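Local atomic coordinates of cysteine synthase 3 (Entamoeba histolytica, PDB entry 6KR5), a protein that probably catalyses the last step of cysteine synthesis, the pyridoxal-phosphate-dependent exchange of the acetoxy group of O-acetylserine for sulfide. Residues B[263-268]-B[284-289]; B[277-282]-B[311-316]. All blocks are in the same frame, centred on the assembly; numbering follows the deposited sequence.

Contact 1. Residues B[263-268]-B[284-289]; sequences WKMARA and AILAGL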
loop_
_atom_site.group_PDB
_atom_site.type_symbol
_atom_site.label_atom_id
_atom_site.label_comp_id
_atom_site.label_asym_id
_atom_site.label_seq_id
_atom_site.Cartn_x
_atom_site.Cartn_y
_atom_site.Cartn_z
ATOM N N TRP B 263 -16.468 9.901 -6.767
ATOM C CA TRP B 263 -15.249 9.963 -7.561
ATOM C C TRP B 263 -14.611 11.341 -7.475
ATOM O O TRP B 263 -13.393 11.462 -7.318
ATOM C CB TRP B 263 -15.538 9.636 -9.016
ATOM C CG TRP B 263 -16.031 8.270 -9.265
ATOM C CD1 TRP B 263 -15.963 7.187 -8.427
ATOM C CD2 TRP B 263 -16.667 7.820 -10.460
ATOM N NE1 TRP B 263 -16.534 6.086 -9.040
ATOM C CE2 TRP B 263 -16.970 6.452 -10.286
ATOM C CE3 TRP B 263 -17.029 8.447 -11.658
ATOM C CZ2 TRP B 263 -17.594 5.699 -11.274
ATOM C CZ3 TRP B 263 -17.656 7.700 -12.635
ATOM C CH2 TRP B 263 -17.937 6.342 -12.433
ATOM N N LYS B 264 -15.427 12.394 -7.617
ATOM C CA LYS B 264 -14.904 13.753 -7.518
ATOM C C LYS B 264 -14.281 14.004 -6.146
ATOM O O LYS B 264 -13.201 14.599 -6.046
ATOM C CB LYS B 264 -16.018 14.759 -7.805
ATOM C CG LYS B 264 -15.536 16.202 -7.808
ATOM C CD LYS B 264 -16.467 17.114 -8.606
ATOM C CE LYS B 264 -17.789 17.302 -7.910
ATOM N NZ LYS B 264 -18.774 18.086 -8.719
ATOM N N MET B 265 -14.940 13.542 -5.076
ATOM C CA MET B 265 -14.358 13.669 -3.743
ATOM C C MET B 265 -13.003 12.972 -3.653
ATOM O O MET B 265 -12.051 13.525 -3.086
ATOM C CB MET B 265 -15.310 13.103 -2.691
ATOM C CG MET B 265 -14.846 13.386 -1.274
ATOM S SD MET B 265 -15.304 15.062 -0.746
ATOM C CE MET B 265 -13.711 15.871 -0.735
ATOM N N ALA B 266 -12.896 11.754 -4.197
ATOM C CA ALA B 266 -11.631 11.026 -4.131
ATOM C C ALA B 266 -10.522 11.790 -4.834
ATOM O O ALA B 266 -9.392 11.849 -4.340
ATOM C CB ALA B 266 -11.796 9.636 -4.742
ATOM N N ARG B 267 -10.827 12.385 -5.988
ATOM C CA ARG B 267 -9.825 13.181 -6.691
ATOM C C ARG B 267 -9.414 14.396 -5.879
ATOM O O ARG B 267 -8.243 14.795 -5.895
ATOM C CB ARG B 267 -10.355 13.621 -8.053
ATOM C CG ARG B 267 -10.435 12.488 -9.058
ATOM C CD ARG B 267 -10.717 13.009 -10.458
ATOM N NE ARG B 267 -12.085 13.504 -10.612
ATOM C CZ ARG B 267 -13.125 12.752 -10.961
ATOM N NH1 ARG B 267 -12.963 11.454 -11.194
ATOM N NH2 ARG B 267 -14.320 13.305 -11.092
ATOM N N ALA B 268 -10.366 15.017 -5.180
ATOM C CA ALA B 268 -10.039 16.202 -4.386
ATOM C C ALA B 268 -9.173 15.847 -3.183
ATOM O O ALA B 268 -8.266 16.603 -2.817
ATOM C CB ALA B 268 -11.322 16.897 -3.936
ATOM N N ALA B 284 -17.306 7.865 1.485
ATOM C CA ALA B 284 -17.279 8.039 2.930
ATOM C C ALA B 284 -16.830 9.441 3.313
ATOM O O ALA B 284 -17.429 10.064 4.196
ATOM C CB ALA B 284 -16.373 6.991 3.577
ATOM N N ILE B 285 -15.783 9.960 2.659
ATOM C CA ILE B 285 -15.285 11.287 3.024
ATOM C C ILE B 285 -16.339 12.346 2.741
ATOM O O ILE B 285 -16.584 13.226 3.572
ATOM C CB ILE B 285 -13.957 11.592 2.308
ATOM C CG1 ILE B 285 -12.842 10.788 2.972
ATOM C CG2 ILE B 285 -13.634 13.101 2.388
ATOM C CD1 ILE B 285 -11.508 10.809 2.252
ATOM N N LEU B 286 -17.009 12.264 1.587
ATOM C CA LEU B 286 -18.029 13.271 1.292
ATOM C C LEU B 286 -19.164 13.213 2.308
ATOM O O LEU B 286 -19.621 14.255 2.794
ATOM C CB LEU B 286 -18.559 13.098 -0.130
ATOM C CG LEU B 286 -19.669 14.075 -0.524
ATOM C CD1 LEU B 286 -19.221 15.512 -0.300
ATOM C CD2 LEU B 286 -20.052 13.861 -1.969
ATOM N N ALA B 287 -19.617 12.006 2.665
ATOM C CA ALA B 287 -20.630 11.894 3.710
ATOM C C ALA B 287 -20.127 12.487 5.018
ATOM O O ALA B 287 -20.890 13.123 5.754
ATOM C CB ALA B 287 -21.033 10.434 3.915
ATOM N N GLY B 288 -18.843 12.292 5.320
ATOM C CA GLY B 288 -18.298 12.818 6.560
ATOM C C GLY B 288 -18.178 14.332 6.544
ATOM O O GLY B 288 -18.354 14.983 7.579
ATOM N N LEU B 289 -17.839 14.908 5.384
ATOM C CA LEU B 289 -17.750 16.360 5.275
ATOM C C LEU B 289 -19.128 17.000 5.373
ATOM O O LEU B 289 -19.279 18.080 5.958
ATOM C CB LEU B 289 -17.059 16.762 3.968
ATOM C CG LEU B 289 -15.570 16.410 3.818
ATOM C CD1 LEU B 289 -15.019 16.915 2.487
ATOM C CD2 LEU B 289 -14.735 16.952 4.979
#

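Contact 2. Residues B[277-282]-B[311-316]; sequences CGMSSG and ERYLST. With PLP (pyridoxal-5'-phosphate), chain D.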
loop_
_atom_site.group_PDB
_atom_site.type_symbol
_atom_site.label_atom_id
_atom_site.label_comp_id
_atom_site.label_asym_id
_atom_site.label_seq_id
_atom_site.Cartn_x
_atom_site.Cartn_y
_atom_site.Cartn_z
ATOM N N CYS B 277 -6.903 7.735 -1.878
ATOM C CA CYS B 277 -7.883 6.781 -1.379
ATOM C C CYS B 277 -8.787 6.288 -2.506
ATOM O O CYS B 277 -8.903 6.909 -3.561
ATOM C CB CYS B 277 -8.731 7.445 -0.294
ATOM S SG CYS B 277 -9.706 8.901 -0.860
ATOM N N GLY B 278 -9.452 5.165 -2.264
ATOM C CA GLY B 278 -10.285 4.530 -3.270
ATOM C C GLY B 278 -11.650 5.187 -3.451
ATOM O O GLY B 278 -11.962 6.234 -2.880
ATOM N N MET B 279 -12.480 4.545 -4.285
ATOM C CA MET B 279 -13.774 5.136 -4.638
ATOM C C MET B 279 -14.712 5.200 -3.436
ATOM O O MET B 279 -15.383 6.221 -3.210
ATOM C CB MET B 279 -14.431 4.339 -5.767
ATOM C CG MET B 279 -13.653 4.370 -7.059
ATOM S SD MET B 279 -14.574 3.379 -8.251
ATOM C CE MET B 279 -13.762 3.884 -9.775
ATOM N N SER B 280 -14.821 4.091 -2.679
ATOM C CA SER B 280 -15.700 4.094 -1.510
ATOM C C SER B 280 -15.203 5.061 -0.445
ATOM O O SER B 280 -16.002 5.596 0.336
ATOM C CB SER B 280 -15.825 2.673 -0.943
ATOM O OG SER B 280 -14.576 2.223 -0.431
ATOM N N SER B 281 -13.887 5.307 -0.418
ATOM C CA SER B 281 -13.320 6.302 0.486
ATOM C C SER B 281 -13.789 7.704 0.120
ATOM O O SER B 281 -14.062 8.526 1.003
ATOM C CB SER B 281 -11.798 6.225 0.432
ATOM O OG SER B 281 -11.314 5.007 0.969
ATOM N N GLY B 282 -13.868 7.994 -1.178
ATOM C CA GLY B 282 -14.447 9.254 -1.611
ATOM C C GLY B 282 -15.885 9.408 -1.154
ATOM O O GLY B 282 -16.295 10.487 -0.711
ATOM N N GLU B 311 -4.698 3.518 -5.951
ATOM C CA GLU B 311 -3.853 2.812 -6.909
ATOM C C GLU B 311 -4.543 1.566 -7.448
ATOM O O GLU B 311 -4.278 1.145 -8.580
ATOM C CB GLU B 311 -2.515 2.446 -6.261
ATOM C CG GLU B 311 -1.537 1.784 -7.231
ATOM C CD GLU B 311 -0.156 1.557 -6.645
ATOM O OE1 GLU B 311 0.034 1.786 -5.432
ATOM O OE2 GLU B 311 0.738 1.149 -7.415
ATOM N N ARG B 312 -5.437 0.972 -6.663
ATOM C CA ARG B 312 -6.220 -0.181 -7.093
ATOM C C ARG B 312 -7.263 0.173 -8.154
ATOM O O ARG B 312 -7.935 -0.731 -8.667
ATOM C CB ARG B 312 -6.884 -0.816 -5.867
ATOM C CG ARG B 312 -7.293 -2.279 -6.025
ATOM C CD ARG B 312 -7.277 -3.019 -4.691
ATOM N NE ARG B 312 -5.921 -3.392 -4.305
ATOM C CZ ARG B 312 -5.609 -3.937 -3.135
ATOM N NH1 ARG B 312 -6.564 -4.174 -2.238
ATOM N NH2 ARG B 312 -4.348 -4.231 -2.856
ATOM N N TYR B 313 -7.398 1.456 -8.517
ATOM C CA TYR B 313 -8.413 1.907 -9.459
ATOM C C TYR B 313 -7.817 2.639 -10.653
ATOM O O TYR B 313 -8.537 3.352 -11.350
ATOM C CB TYR B 313 -9.439 2.792 -8.746
ATOM C CG TYR B 313 -10.060 2.020 -7.622
ATOM C CD1 TYR B 313 -11.101 1.140 -7.858
ATOM C CD2 TYR B 313 -9.544 2.107 -6.340
ATOM C CE1 TYR B 313 -11.629 0.390 -6.835
ATOM C CE2 TYR B 313 -10.070 1.371 -5.313
ATOM C CZ TYR B 313 -11.108 0.510 -5.567
ATOM O OH TYR B 313 -11.633 -0.234 -4.542
ATOM N N LEU B 314 -6.521 2.459 -10.915
ATOM C CA LEU B 314 -5.906 3.140 -12.054
ATOM C C LEU B 314 -6.444 2.633 -13.383
ATOM O O LEU B 314 -6.357 3.348 -14.388
ATOM C CB LEU B 314 -4.392 2.966 -12.012
ATOM C CG LEU B 314 -3.697 3.549 -10.792
ATOM C CD1 LEU B 314 -2.215 3.197 -10.855
ATOM C CD2 LEU B 314 -3.894 5.048 -10.725
ATOM N N SER B 315 -6.998 1.423 -13.409
ATOM C CA SER B 315 -7.612 0.871 -14.604
ATOM C C SER B 315 -8.968 1.490 -14.918
ATOM O O SER B 315 -9.527 1.207 -15.983
ATOM C CB SER B 315 -7.756 -0.646 -14.448
ATOM O OG SER B 315 -8.406 -0.962 -13.227
ATOM N N THR B 316 -9.509 2.312 -14.027
ATOM C CA THR B 316 -10.753 3.017 -14.259
ATOM C C THR B 316 -10.418 4.437 -14.715
ATOM O O THR B 316 -9.249 4.787 -14.922
ATOM C CB THR B 316 -11.614 2.993 -12.991
ATOM O OG1 THR B 316 -11.095 3.932 -12.038
ATOM C CG2 THR B 316 -11.596 1.617 -12.356
HETATM N N1 PLP D . -14.856 -0.296 0.169
HETATM C C2 PLP D . -14.001 -1.288 -0.226
HETATM C C2A PLP D . -12.966 -0.964 -1.259
HETATM C C3 PLP D . -14.103 -2.550 0.331
HETATM O O3 PLP D . -13.241 -3.526 -0.083
HETATM C C4 PLP D . -15.070 -2.807 1.293
HETATM C C4A PLP D . -15.269 -4.179 1.832
HETATM O O4A PLP D . -14.575 -5.115 1.417
HETATM C C5 PLP D . -15.932 -1.787 1.691
HETATM C C6 PLP D . -15.816 -0.542 1.117
HETATM C C5A PLP D . -17.039 -2.007 2.698
HETATM O O4P PLP D . -16.618 -2.511 3.935
HETATM P P PLP D . -17.612 -3.531 4.668
HETATM O O1P PLP D . -18.989 -2.892 4.704
HETATM O O2P PLP D . -17.644 -4.792 3.851
HETATM O O3P PLP D . -17.063 -3.752 6.031
HETATM O O HOH W 1 -13.489 1.790 -3.600
#

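Contact 1. Residues B[263-268]-B[284-289]
Met265 lays its thioether over the flank of helix 279-292, touching Ile285, Leu286 and Leu289 in turn, and every cross-contact of 263-268 with 284-289 runs through it. Its CG sits at the base of this overlap, 3.9 Å from Ile285 CG2 and 3.8 Å from the backbone N of Leu286. The sulfur then passes alongside Leu286, with Met265 SD 3.9 Å from Leu286 CB, and the methyl CE ends against one branch of the next leucine, 3.6 Å from Leu289 CD1. CG stands anti to the backbone N (chi1 -172°), which carries the chain outward from its own helix; the bend at chi2 (82°) then turns it along the neighbouring one. Met265 and Ile285 meet at about a right angle, and it is the CG2 branch of Ile285 that does the touching.

The two short helical segments are almost perpendicular, at 88°, with their axes 9.1 Å apart at closest approach. The nearest CA pair is Met265 and Leu286, 6.2 Å, so the backbones are closest just where the methionine enters. The contact belongs to the larger domain of the fold type II PLP enzymes, where helix 279-292 packs on the mixed sheet: Ile285 also touches Leu306 of strand 301-306, and Leu286 touches Ile257 of strand 253-257. Helix 327-335 adds Leu334 against Met265 and Leu335 against both leucines, and Val32 reaches Met265 from a loop.

All four touching residues are buried, and contacts between side chains are made by carbon and sulfur atoms alone. With no directed polar bond between the segments, the crossing is held by dispersion and the hydrophobic effect, and any specificity probably comes from the fit of one bent thioether against three branched side chains.

Contact 2. Residues B[277-282]-B[311-316]
Met279 leaves the first turn of helix 279-292 with its CB directed at the loop 311-316, and each atom beyond it finds something there. CG lies 4.2 Å above the plane of the Tyr313 ring, offset toward the rim on the CD1 side. SD follows at 4.8 Å from the ring centroid and 37° off the normal, an oblique Met-aromatic contact. CE closes the chain 3.5 Å from Thr316 OG1, the two side chains meeting tip to tip. An extended course beyond CG (chi2 180°) gives the methionine the length to pass the ring and reach Thr316.

Gly278, at the N-cap position, brings its CA to 3.8 Å from Tyr313 CE2. This helix start forms one wall of the cofactor site of the fold type II PLP enzymes: Ser280 OG donates to PLP N1 at 2.6 Å. Tyr313 OH stands 3.6 Å from PLP C2A, the methyl carbon. A water joins the two segments, accepting from Ser280 N and donating to Tyr313 OH, which is also hydrogen-bonded to Asp308.

Thr316 OG1 donates to Tyr313 O at 2.7 Å, in the carbonyl plane with a C=O...donor angle of 145°. Thr316 N bonds the same oxygen, closing the type I beta turn from Tyr313 to Thr316.

How the contacts relate
Both contacts are buried and both use helix 279-292, contact 2 its N-terminal turn and contact 1 the following turns. Their centres are about 12 Å apart, and they touch directly: Met265 CG lies 3.3 Å from Gly282 O, and Trp263 NE1 3.4 Å from Met279 SD. Contact 1, with the side chain of Ile285 about 12 Å from PLP, joins its side chains through apolar contacts alone and links two helices beside the mixed sheet. Contact 2 pairs a helix start with a loop, mixing thioether and ring packing with a bridging water and one hydrogen bond, from Ser280, to the cofactor. Its loop also reaches the dimer interface, where Glu311 and Arg312 form salt bridges with Arg312 and Glu311 of the second subunit.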